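PDB 7JVH: glycoside Hydrolase Family 43_12 from Metagenome, which probably hydrolyses xylosidic or arabinofuranosidic linkages in plant cell-wall polysaccharides, as other family 43 enzymes do. Local coordinates for residues Val25-Phe30 and Ala455-Gly460; Pro62-Ile66 and Gly317-Gly321; Val266-Ala270 and Gly345-Val349. One frame throughout, in Å; residues are numbered along the deposited sequence.

Contact 1 of 3, residues Val25-Phe30 and Ala455-Gly460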
# COMPACT_ATOMS: atom_id res chain seq x y z
N VAL A 25 2.87 25.03 21.48
CA VAL A 25 3.15 25.90 20.32
C VAL A 25 3.67 25.12 19.12
O VAL A 25 4.76 24.56 19.17
CB VAL A 25 4.07 27.13 20.63
CG1 VAL A 25 3.51 27.95 21.80
CG2 VAL A 25 5.50 26.72 20.90
N PRO A 26 2.91 25.04 18.00
CA PRO A 26 3.36 24.29 16.82
C PRO A 26 4.62 24.86 16.16
O PRO A 26 4.93 26.03 16.32
CB PRO A 26 2.16 24.43 15.87
CG PRO A 26 1.02 24.89 16.68
CD PRO A 26 1.59 25.67 17.81
N ALA A 27 5.33 24.01 15.42
CA ALA A 27 6.56 24.37 14.74
C ALA A 27 6.30 25.12 13.43
O ALA A 27 7.11 25.92 12.99
CB ALA A 27 7.38 23.14 14.45
N ALA A 28 5.17 24.80 12.79
CA ALA A 28 4.77 25.41 11.54
C ALA A 28 3.31 25.12 11.20
O ALA A 28 2.69 24.22 11.77
CB ALA A 28 5.67 24.94 10.41
N THR A 29 2.77 25.93 10.28
CA THR A 29 1.47 25.71 9.66
C THR A 29 1.65 25.59 8.15
O THR A 29 2.03 26.55 7.49
CB THR A 29 0.49 26.85 10.00
OG1 THR A 29 0.38 26.97 11.42
CG2 THR A 29 -0.89 26.59 9.44
N PHE A 30 1.39 24.39 7.62
CA PHE A 30 1.49 24.11 6.19
C PHE A 30 0.16 24.46 5.55
O PHE A 30 -0.84 23.80 5.82
CB PHE A 30 1.86 22.65 5.95
CG PHE A 30 3.18 22.25 6.55
CD1 PHE A 30 3.27 21.87 7.89
CD2 PHE A 30 4.34 22.26 5.79
CE1 PHE A 30 4.48 21.50 8.45
CE2 PHE A 30 5.56 21.90 6.35
CZ PHE A 30 5.63 21.51 7.68
N ALA A 455 8.74 29.13 18.20
CA ALA A 455 9.08 27.75 18.51
C ALA A 455 10.49 27.36 18.05
O ALA A 455 11.09 26.47 18.62
CB ALA A 455 8.04 26.80 17.92
N ALA A 456 11.01 28.05 17.02
CA ALA A 456 12.36 27.87 16.51
C ALA A 456 12.74 26.45 16.06
O ALA A 456 13.91 26.18 15.73
CB ALA A 456 13.37 28.40 17.51
N GLN A 457 11.74 25.58 15.96
CA GLN A 457 11.95 24.15 15.62
C GLN A 457 12.27 23.95 14.13
O GLN A 457 12.59 24.90 13.45
CB GLN A 457 10.74 23.35 16.10
CG GLN A 457 10.52 23.47 17.59
CD GLN A 457 9.30 22.75 18.12
OE1 GLN A 457 8.34 22.51 17.40
NE2 GLN A 457 9.33 22.44 19.40
N LYS A 458 12.20 22.72 13.64
CA LYS A 458 12.44 22.39 12.25
C LYS A 458 11.12 22.04 11.55
O LYS A 458 10.32 21.30 12.10
CB LYS A 458 13.40 21.21 12.13
CG LYS A 458 14.60 21.26 13.04
CD LYS A 458 15.54 20.10 12.72
CE LYS A 458 16.81 20.15 13.55
NZ LYS A 458 17.69 19.01 13.22
N ALA A 459 10.93 22.57 10.34
CA ALA A 459 9.72 22.35 9.56
C ALA A 459 10.07 22.31 8.09
O ALA A 459 10.80 23.18 7.60
CB ALA A 459 8.71 23.45 9.82
N GLY A 460 9.58 21.28 7.39
CA GLY A 460 9.93 21.10 6.00
C GLY A 460 9.27 19.98 5.24
O GLY A 460 8.16 19.56 5.56
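A28-F30 and K458-G460 belong to strands that run almost the same way, at 9° to each other, with axes 8.2 Å apart; they therefore meet through side chains, as layers of two different sheets. The tightest apolar touch is methyl on methyl, A28 CB lying 3.4 Å from A459 CB. F30 flanks this pair: with its CG anti to the carbonyl carbon (chi1 -60°), the ring swings toward the other strand. There its CZ comes 4.2 Å from A459 CB, and CE2 lies 3.6 Å from G460 O, which approaches the ring obliquely. The backbone N of G460 sits in the ring plane, at its edge. Before the strands begin, the two loops continue the seam. Q457, extended beyond CG, lays its amide oxygen against A27, OE1 being 3.2 Å from A27 CB, while its own CB is 3.7 Å from that methyl. Farther out, A455 CB touches V25 CG2 at 3.9 Å and P26 O at 3.6 Å. V565 of strand 560-566 and L449 of strand 442-451 pack against both F30 and A459. Strand 28-37 brings the N-terminal segment into the larger sheet, whereas 458-464 belongs to the six-stranded one, so this face-to-face packing is characteristic of the concanavalin A-like β-sandwich.

Contact 2 of 3, residues Pro62-Ile66 and Gly317-Gly321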
# COMPACT_ATOMS: atom_id res chain seq x y z
N PRO A 62 -0.43 -2.66 -2.13
CA PRO A 62 -0.15 -4.07 -2.43
C PRO A 62 -1.24 -5.02 -1.94
O PRO A 62 -2.21 -4.62 -1.28
CB PRO A 62 1.17 -4.31 -1.68
CG PRO A 62 1.59 -2.97 -1.11
CD PRO A 62 0.32 -2.21 -0.95
N ASP A 63 -1.07 -6.29 -2.32
CA ASP A 63 -1.90 -7.39 -1.84
C ASP A 63 -3.38 -7.02 -1.88
O ASP A 63 -4.05 -6.94 -0.86
CB ASP A 63 -1.48 -7.76 -0.40
CG ASP A 63 -0.00 -8.04 -0.28
OD1 ASP A 63 0.53 -8.87 -1.06
OD2 ASP A 63 0.63 -7.42 0.61
N PRO A 64 -3.95 -6.74 -3.08
CA PRO A 64 -5.32 -6.26 -3.17
C PRO A 64 -6.31 -7.39 -2.94
O PRO A 64 -6.13 -8.49 -3.47
CB PRO A 64 -5.41 -5.75 -4.61
CG PRO A 64 -4.41 -6.57 -5.36
CD PRO A 64 -3.30 -6.85 -4.39
N SER A 65 -7.34 -7.10 -2.14
CA SER A 65 -8.43 -8.01 -1.87
C SER A 65 -9.74 -7.28 -2.13
O SER A 65 -9.86 -6.09 -1.86
CB SER A 65 -8.36 -8.48 -0.42
OG SER A 65 -9.50 -9.25 -0.07
N ILE A 66 -10.72 -8.02 -2.65
CA ILE A 66 -11.97 -7.45 -3.12
C ILE A 66 -13.15 -8.37 -2.83
O ILE A 66 -13.05 -9.59 -2.94
CB ILE A 66 -11.89 -7.10 -4.63
CG1 ILE A 66 -13.15 -6.41 -5.10
CG2 ILE A 66 -11.59 -8.33 -5.47
CD1 ILE A 66 -12.95 -5.62 -6.39
N GLY A 317 -10.29 -9.65 -11.97
CA GLY A 317 -9.25 -10.00 -10.99
C GLY A 317 -8.30 -8.86 -10.68
O GLY A 317 -7.67 -8.35 -11.59
N VAL A 318 -8.18 -8.48 -9.41
CA VAL A 318 -7.24 -7.40 -9.02
C VAL A 318 -5.96 -8.07 -8.53
O VAL A 318 -6.07 -9.11 -7.93
CB VAL A 318 -7.84 -6.50 -7.93
CG1 VAL A 318 -9.04 -5.72 -8.43
CG2 VAL A 318 -8.17 -7.28 -6.68
N PHE A 319 -4.80 -7.49 -8.82
CA PHE A 319 -3.53 -8.09 -8.35
C PHE A 319 -2.48 -7.01 -8.11
O PHE A 319 -2.80 -5.84 -8.26
CB PHE A 319 -3.01 -9.13 -9.34
CG PHE A 319 -2.79 -8.63 -10.75
CD1 PHE A 319 -3.85 -8.31 -11.56
CD2 PHE A 319 -1.52 -8.53 -11.27
CE1 PHE A 319 -3.64 -7.88 -12.86
CE2 PHE A 319 -1.31 -8.10 -12.56
CZ PHE A 319 -2.37 -7.78 -13.36
N LEU A 320 -1.28 -7.41 -7.72
CA LEU A 320 -0.23 -6.46 -7.46
C LEU A 320 0.83 -6.58 -8.51
O LEU A 320 1.01 -7.65 -9.10
CB LEU A 320 0.35 -6.62 -6.05
CG LEU A 320 1.28 -7.79 -5.74
CD1 LEU A 320 2.68 -7.56 -6.28
CD2 LEU A 320 1.33 -8.03 -4.23
N GLY A 321 1.53 -5.45 -8.75
CA GLY A 321 2.64 -5.39 -9.67
C GLY A 321 3.43 -4.15 -9.35
O GLY A 321 3.00 -3.32 -8.55
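P64 sits on the backbone of strand 316-322, its CG 3.4 Å from both C and O of F319, where the first and last four-stranded blades of the five-bladed β-propeller meet. P62-I66 leads into the first strand of the first blade and runs roughly against V318-L320, 168° apart, joined by van der Waals packing of side chains on side chains and on backbone. On one flank of the proline ring, P64 CB meets V318 CG2 at 3.8 Å, and the same valine methyl touches I66 CG2, also at 3.8 Å; on the other flank, P64 CD lies 4.0 Å from L320 CB. An alanine here keeps the CB that meets V318 but lacks CG and CD, which would probably open a gap over the F319 carbonyl and leave L320 CB without its neighbour. L320 carries CG between its backbone N and carbonyl carbon (chi1 75°), and its CD2 lies alongside D63, 3.4 Å from OD1 and 3.5 Å from the D63 backbone N. In the next shell, D63 OD2 is held by S78 OG and hydrogen-bonds a glycerol, a hint that this carboxylate lines a pocket; R334 NH1 makes only a weak, long ion pair with OD1. F319 turns its side chain off to the other side of its strand, where its ring meets that of F337. D306, bonded through its backbone to V318, also ties the two blades directly: its OD2 accepts the backbone N-H of I66 and hydrogen-bonds S65 OG.

Contact 3 of 3, residues Val266-Ala270 and Gly345-Val349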
# COMPACT_ATOMS: atom_id res chain seq x y z
N VAL A 266 -1.55 -19.06 -9.44
CA VAL A 266 -1.82 -20.42 -9.83
C VAL A 266 -3.21 -20.78 -9.31
O VAL A 266 -3.75 -20.07 -8.45
CB VAL A 266 -0.74 -21.38 -9.32
CG1 VAL A 266 0.62 -20.97 -9.84
CG2 VAL A 266 -0.73 -21.45 -7.80
N ILE A 267 -3.77 -21.88 -9.83
CA ILE A 267 -5.16 -22.25 -9.54
C ILE A 267 -5.30 -23.77 -9.40
O ILE A 267 -4.75 -24.54 -10.21
CB ILE A 267 -6.12 -21.74 -10.64
CG1 ILE A 267 -7.58 -21.94 -10.23
CG2 ILE A 267 -5.85 -22.44 -11.97
CD1 ILE A 267 -8.08 -20.96 -9.19
N PHE A 268 -6.05 -24.18 -8.36
CA PHE A 268 -6.31 -25.56 -7.99
C PHE A 268 -7.82 -25.73 -7.89
O PHE A 268 -8.52 -24.76 -7.59
CB PHE A 268 -5.75 -25.84 -6.59
CG PHE A 268 -4.25 -25.74 -6.49
CD1 PHE A 268 -3.64 -24.52 -6.20
CD2 PHE A 268 -3.45 -26.87 -6.64
CE1 PHE A 268 -2.27 -24.43 -6.10
CE2 PHE A 268 -2.07 -26.77 -6.54
CZ PHE A 268 -1.48 -25.56 -6.25
N LYS A 269 -8.31 -26.96 -8.09
CA LYS A 269 -9.71 -27.28 -7.81
C LYS A 269 -9.89 -28.60 -7.05
O LYS A 269 -9.01 -29.47 -7.07
CB LYS A 269 -10.53 -27.27 -9.11
CG LYS A 269 -10.44 -28.52 -9.96
CD LYS A 269 -11.21 -28.37 -11.26
CE LYS A 269 -11.07 -29.60 -12.15
NZ LYS A 269 -12.09 -30.66 -11.84
N ALA A 270 -11.03 -28.74 -6.36
CA ALA A 270 -11.39 -29.93 -5.61
C ALA A 270 -12.89 -30.13 -5.54
O ALA A 270 -13.65 -29.17 -5.69
CB ALA A 270 -10.83 -29.86 -4.20
N GLY A 345 -15.80 -21.43 -18.34
CA GLY A 345 -15.43 -22.83 -18.30
C GLY A 345 -15.01 -23.28 -16.91
O GLY A 345 -15.24 -22.57 -15.92
N THR A 346 -14.41 -24.47 -16.83
CA THR A 346 -13.93 -25.05 -15.57
C THR A 346 -13.03 -24.09 -14.78
O THR A 346 -13.21 -23.93 -13.58
CB THR A 346 -13.15 -26.36 -15.84
OG1 THR A 346 -13.99 -27.26 -16.58
CG2 THR A 346 -12.71 -27.01 -14.54
N TRP A 347 -12.07 -23.44 -15.47
CA TRP A 347 -11.03 -22.64 -14.83
C TRP A 347 -11.03 -21.15 -15.19
O TRP A 347 -11.35 -20.77 -16.31
CB TRP A 347 -9.66 -23.16 -15.23
CG TRP A 347 -9.42 -24.62 -15.00
CD1 TRP A 347 -9.54 -25.61 -15.91
CD2 TRP A 347 -8.95 -25.22 -13.79
NE1 TRP A 347 -9.19 -26.81 -15.33
CE2 TRP A 347 -8.82 -26.60 -14.03
CE3 TRP A 347 -8.63 -24.72 -12.52
CZ2 TRP A 347 -8.40 -27.49 -13.06
CZ3 TRP A 347 -8.20 -25.62 -11.54
CH2 TRP A 347 -8.09 -26.98 -11.82
N PRO A 348 -10.61 -20.27 -14.25
CA PRO A 348 -10.51 -18.83 -14.53
C PRO A 348 -9.29 -18.49 -15.37
O PRO A 348 -8.19 -18.96 -15.07
CB PRO A 348 -10.35 -18.24 -13.13
CG PRO A 348 -9.67 -19.30 -12.35
CD PRO A 348 -10.22 -20.61 -12.87
N VAL A 349 -9.49 -17.67 -16.40
CA VAL A 349 -8.45 -17.17 -17.28
C VAL A 349 -8.40 -15.67 -17.06
O VAL A 349 -9.42 -14.99 -17.19
CB VAL A 349 -8.80 -17.41 -18.76
CG1 VAL A 349 -7.87 -16.64 -19.69
CG2 VAL A 349 -8.79 -18.90 -19.08
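W347, in the loop between strands 335-342 and 349-350 of the last propeller blade, packs its indole against I267 and K269 on strand 265-270 of the preceding blade, well out from the centre of the chain. The aliphatic part of K269 runs over one face of the indole, its direction at about a right angle to that of the W347 side chain: CD rides 3.3 Å above the plane, offset toward the rim, and K269 CG is 3.4 Å from W347 CH2, while a bend at the last torsion (chi4 88°) turns the amino group off the line of the methylenes. T346 CG2 lies over the same face, 3.9 Å from K269 CD, so the lysine chain is flanked by the threonine methyl. The ring reaches the strand by its edge: W347 CZ3 comes 3.7 Å from the F268 carbonyl carbon. I267 fills in beside it, with CG2 obliquely 3.6 Å from W347 CE3. With CG1 anti to the backbone N (chi1 -171°), I267 meets P348 tip to tip, I267 CD1 being 3.9 Å from P348 CG. W280 stacks on the indole, and M253 touches both I267 and P348. K269 thus takes part through its methylenes, so the contact rests on dispersion and CH-π attraction more than on its charge.

In the fold
From the N terminus, V25-F30 joins the C-terminal β-sandwich through contact 1, closing a loop of 424 residues that holds both other contacts. The chain then enters the propeller. P62-I66 starts the first blade and meets G317-G321 of the last, so contact 2 closes the ring. Contact 3 begins inside that loop, at V266-A270, but ends beyond it, at G345-V349; the two therefore cross, and the last blade is tied to both its neighbours. Contacts 2 and 3 have centres about 18 Å apart, whereas contacts 1 and 3 lie on opposite sides of the chain's centre, about 57 Å between centres.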